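Local atomic coordinates of iron-binding zinc finger CDGSH type domain-containing protein (Magnetospirillum magneticum, PDB entry 3TBN), a protein that binds two [2Fe-2S] clusters, one in each of its two CDGSH-type iron-sulfur motifs. Residues T23-G27 against K28-W32. Numbering follows the deposited sequence.
Sequences TVEAG and KTYHW
Y30 reaches back across a tight turn so that its hydroxyl meets the backbone of E25: E25 N donates to Y30 OH over 2.9 Å in a nearly straight bond (164°), arriving at the ring edge close to its plane. V24 supports the ring from one face, with CG1 3.9 Å from the centroid of the Y30 ring in a CH-pi contact displaced toward the rim. A water links the same hydroxyl to the carboxylate, 2.7 Å from Y30 OH and donating to E25 OE1. That oxygen also takes a salt bridge from K28 NZ at 3.0 Å, approached from above the carboxylate plane, the lysine lying alongside E25 and bending at chi3 (-77°). A phenylalanine in place of this tyrosine would probably leave E25 N and the water without their shared partner. The type II turn from E25 to K28, with G27 at positive phi, closes through K28 N to E25 O at 3.3 Å. Beyond the turn the strands join different sheets, 20-24 pairing with 64-68 and 30-32 with 56-58. The Y30 side chain lies about 12 Å from a bound [2Fe-2S] cluster, outside its pocket. At this surface, lysine and water together probably offset part of the E25 charge.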
ATOM      1  N   THR A  23       2.626  13.334  -5.319  0.91  8.60           N
ATOM      2  CA  THR A  23       3.670  13.857  -6.183  0.99  9.18           C
ATOM      3  C   THR A  23       4.997  13.374  -5.628  0.94  9.95           C
ATOM      4  O   THR A  23       5.303  13.617  -4.462  0.89 13.32           O
ATOM      5  CB  THR A  23       3.629  15.390  -6.229  0.98 10.94           C
ATOM      6  OG1 THR A  23       2.343  15.810  -6.700  0.86 13.50           O
ATOM      7  CG2 THR A  23       4.713  15.924  -7.152  1.00 16.02           C
ATOM      8  N   VAL A  24       5.764  12.664  -6.451  0.95  9.34           N
ATOM      9  CA  VAL A  24       7.031  12.088  -6.024  0.98  9.35           C
ATOM     10  C   VAL A  24       8.219  12.752  -6.713  0.96  9.84           C
ATOM     11  O   VAL A  24       8.097  13.317  -7.806  0.87 10.46           O
ATOM     12  CB  VAL A  24       7.072  10.555  -6.262  1.00 10.66           C
ATOM     13  CG1 VAL A  24       6.055   9.854  -5.370  1.00 13.49           C
ATOM     14  CG2 VAL A  24       6.843  10.215  -7.734  1.00 13.19           C
ATOM     15  N   GLU A  25       9.363  12.677  -6.041  0.95 10.00           N
ATOM     16  CA  GLU A  25      10.613  13.249  -6.512  0.98 10.84           C
ATOM     17  C   GLU A  25      11.500  12.163  -7.101  0.90 10.23           C
ATOM     18  O   GLU A  25      11.656  11.088  -6.522  0.88 10.33           O
ATOM     19  CB  GLU A  25      11.350  13.919  -5.354  1.00 12.09           C
ATOM     20  CG  GLU A  25      10.567  15.013  -4.649  1.00 15.36           C
ATOM     21  CD  GLU A  25      11.325  15.575  -3.463  0.93 16.55           C
ATOM     22  OE1 GLU A  25      11.015  15.192  -2.319  0.79 16.62           O
ATOM     23  OE2 GLU A  25      12.248  16.388  -3.679  0.82 19.21           O
ATOM     24  N   ALA A  26      12.094  12.452  -8.250  0.90 12.03           N
ATOM     25  CA  ALA A  26      12.992  11.507  -8.897  1.00 13.74           C
ATOM     26  C   ALA A  26      14.129  11.098  -7.966  0.90 12.67           C
ATOM     27  O   ALA A  26      14.774  11.938  -7.337  0.86 13.34           O
ATOM     28  CB  ALA A  26      13.549  12.106 -10.175  1.00 21.00           C
ATOM     29  N   GLY A  27      14.367   9.793  -7.883  0.96 12.77           N
ATOM     30  CA  GLY A  27      15.502   9.262  -7.155  0.91 13.58           C
ATOM     31  C   GLY A  27      15.329   9.144  -5.652  0.84 10.86           C
ATOM     32  O   GLY A  27      16.225   8.632  -4.986  0.86 13.26           O
ATOM     33  N   LYS A  28      14.210   9.620  -5.109  0.92  9.94           N
ATOM     34  CA  LYS A  28      13.946   9.484  -3.682  0.92  9.11           C
ATOM     35  C   LYS A  28      13.187   8.187  -3.435  0.93  8.25           C
ATOM     36  O   LYS A  28      12.317   7.818  -4.215  0.90  8.65           O
ATOM     37  CB  LYS A  28      13.145  10.682  -3.166  0.97  9.94           C
ATOM     38  CG  LYS A  28      12.808  10.604  -1.685  1.00 10.12           C
ATOM     39  CD  LYS A  28      12.295  11.927  -1.151  1.00 12.49           C
ATOM     40  CE  LYS A  28      13.434  12.909  -0.939  1.00 17.09           C
ATOM     41  NZ  LYS A  28      12.955  14.157  -0.296  0.99 19.03           N
ATOM     42  N   THR A  29      13.533   7.487  -2.361  0.95  8.30           N
ATOM     43  CA  THR A  29      12.882   6.230  -2.031  0.96  7.94           C
ATOM     44  C   THR A  29      11.723   6.454  -1.064  0.95  6.85           C
ATOM     45  O   THR A  29      11.887   7.054  -0.000  0.92  8.52           O
ATOM     46  CB  THR A  29      13.879   5.235  -1.426  0.98  9.19           C
ATOM     47  OG1 THR A  29      14.968   5.030  -2.338  0.95 11.04           O
ATOM     48  CG2 THR A  29      13.204   3.907  -1.137  1.00 11.54           C
ATOM     49  N   TYR A  30      10.557   5.963  -1.474  0.96  6.81           N
ATOM     50  CA  TYR A  30       9.328   5.992  -0.691  0.97  7.24           C
ATOM     51  C   TYR A  30       9.062   4.591  -0.165  0.95  7.34           C
ATOM     52  O   TYR A  30       9.356   3.601  -0.827  0.91  9.91           O
ATOM     53  CB  TYR A  30       8.155   6.469  -1.568  1.00  8.13           C
ATOM     54  CG  TYR A  30       8.375   7.873  -2.069  0.96  7.08           C
ATOM     55  CD1 TYR A  30       7.835   8.962  -1.398  0.96  7.37           C
ATOM     56  CD2 TYR A  30       9.184   8.119  -3.171  0.98  8.03           C
ATOM     57  CE1 TYR A  30       8.077  10.255  -1.822  0.94  8.06           C
ATOM     58  CE2 TYR A  30       9.428   9.410  -3.603  0.96  8.07           C
ATOM     59  CZ  TYR A  30       8.876  10.471  -2.923  0.97  7.81           C
ATOM     60  OH  TYR A  30       9.133  11.749  -3.353  0.95  9.29           O
ATOM     61  N   HIS A  31       8.498   4.506   1.028  0.96  6.61           N
ATOM     62  CA  HIS A  31       8.243   3.220   1.652  0.96  6.58           C
ATOM     63  C   HIS A  31       6.746   3.050   1.808  0.95  6.21           C
ATOM     64  O   HIS A  31       6.120   3.653   2.674  0.95  7.00           O
ATOM     65  CB  HIS A  31       8.995   3.137   2.976  0.96  8.59           C
ATOM     66  CG  HIS A  31      10.464   3.362   2.813  0.92  9.24           C
ATOM     67  ND1 HIS A  31      11.338   2.344   2.502  0.88 10.69           N
ATOM     68  CD2 HIS A  31      11.204   4.495   2.848  0.87 11.07           C
ATOM     69  CE1 HIS A  31      12.559   2.834   2.386  0.87 11.86           C
ATOM     70  NE2 HIS A  31      12.504   4.137   2.591  0.85 11.11           N
ATOM     71  N   TRP A  32       6.172   2.270   0.902  0.98  6.71           N
ATOM     72  CA  TRP A  32       4.734   2.064   0.838  1.00  6.81           C
ATOM     73  C   TRP A  32       4.262   1.123   1.929  0.97  6.40           C
ATOM     74  O   TRP A  32       4.847   0.056   2.133  0.94  7.06           O
ATOM     75  CB  TRP A  32       4.394   1.469  -0.521  1.00  7.40           C
ATOM     76  CG  TRP A  32       2.956   1.108  -0.718  0.98  6.48           C
ATOM     77  CD1 TRP A  32       1.909   1.966  -0.851  0.92  6.89           C
ATOM     78  CD2 TRP A  32       2.412  -0.212  -0.839  0.96  6.46           C
ATOM     79  NE1 TRP A  32       0.743   1.267  -1.047  0.98  6.82           N
ATOM     80  CE2 TRP A  32       1.024  -0.075  -1.043  0.97  6.35           C
ATOM     81  CE3 TRP A  32       2.963  -1.495  -0.794  0.96  7.55           C
ATOM     82  CZ2 TRP A  32       0.180  -1.174  -1.211  0.95  7.65           C
ATOM     83  CZ3 TRP A  32       2.122  -2.586  -0.954  0.97  7.79           C
ATOM     84  CH2 TRP A  32       0.748  -2.418  -1.162  0.97  8.13           C
TER
HETATM   85  O   HOH W   1       8.918  13.771  -1.603  0.65  7.66           O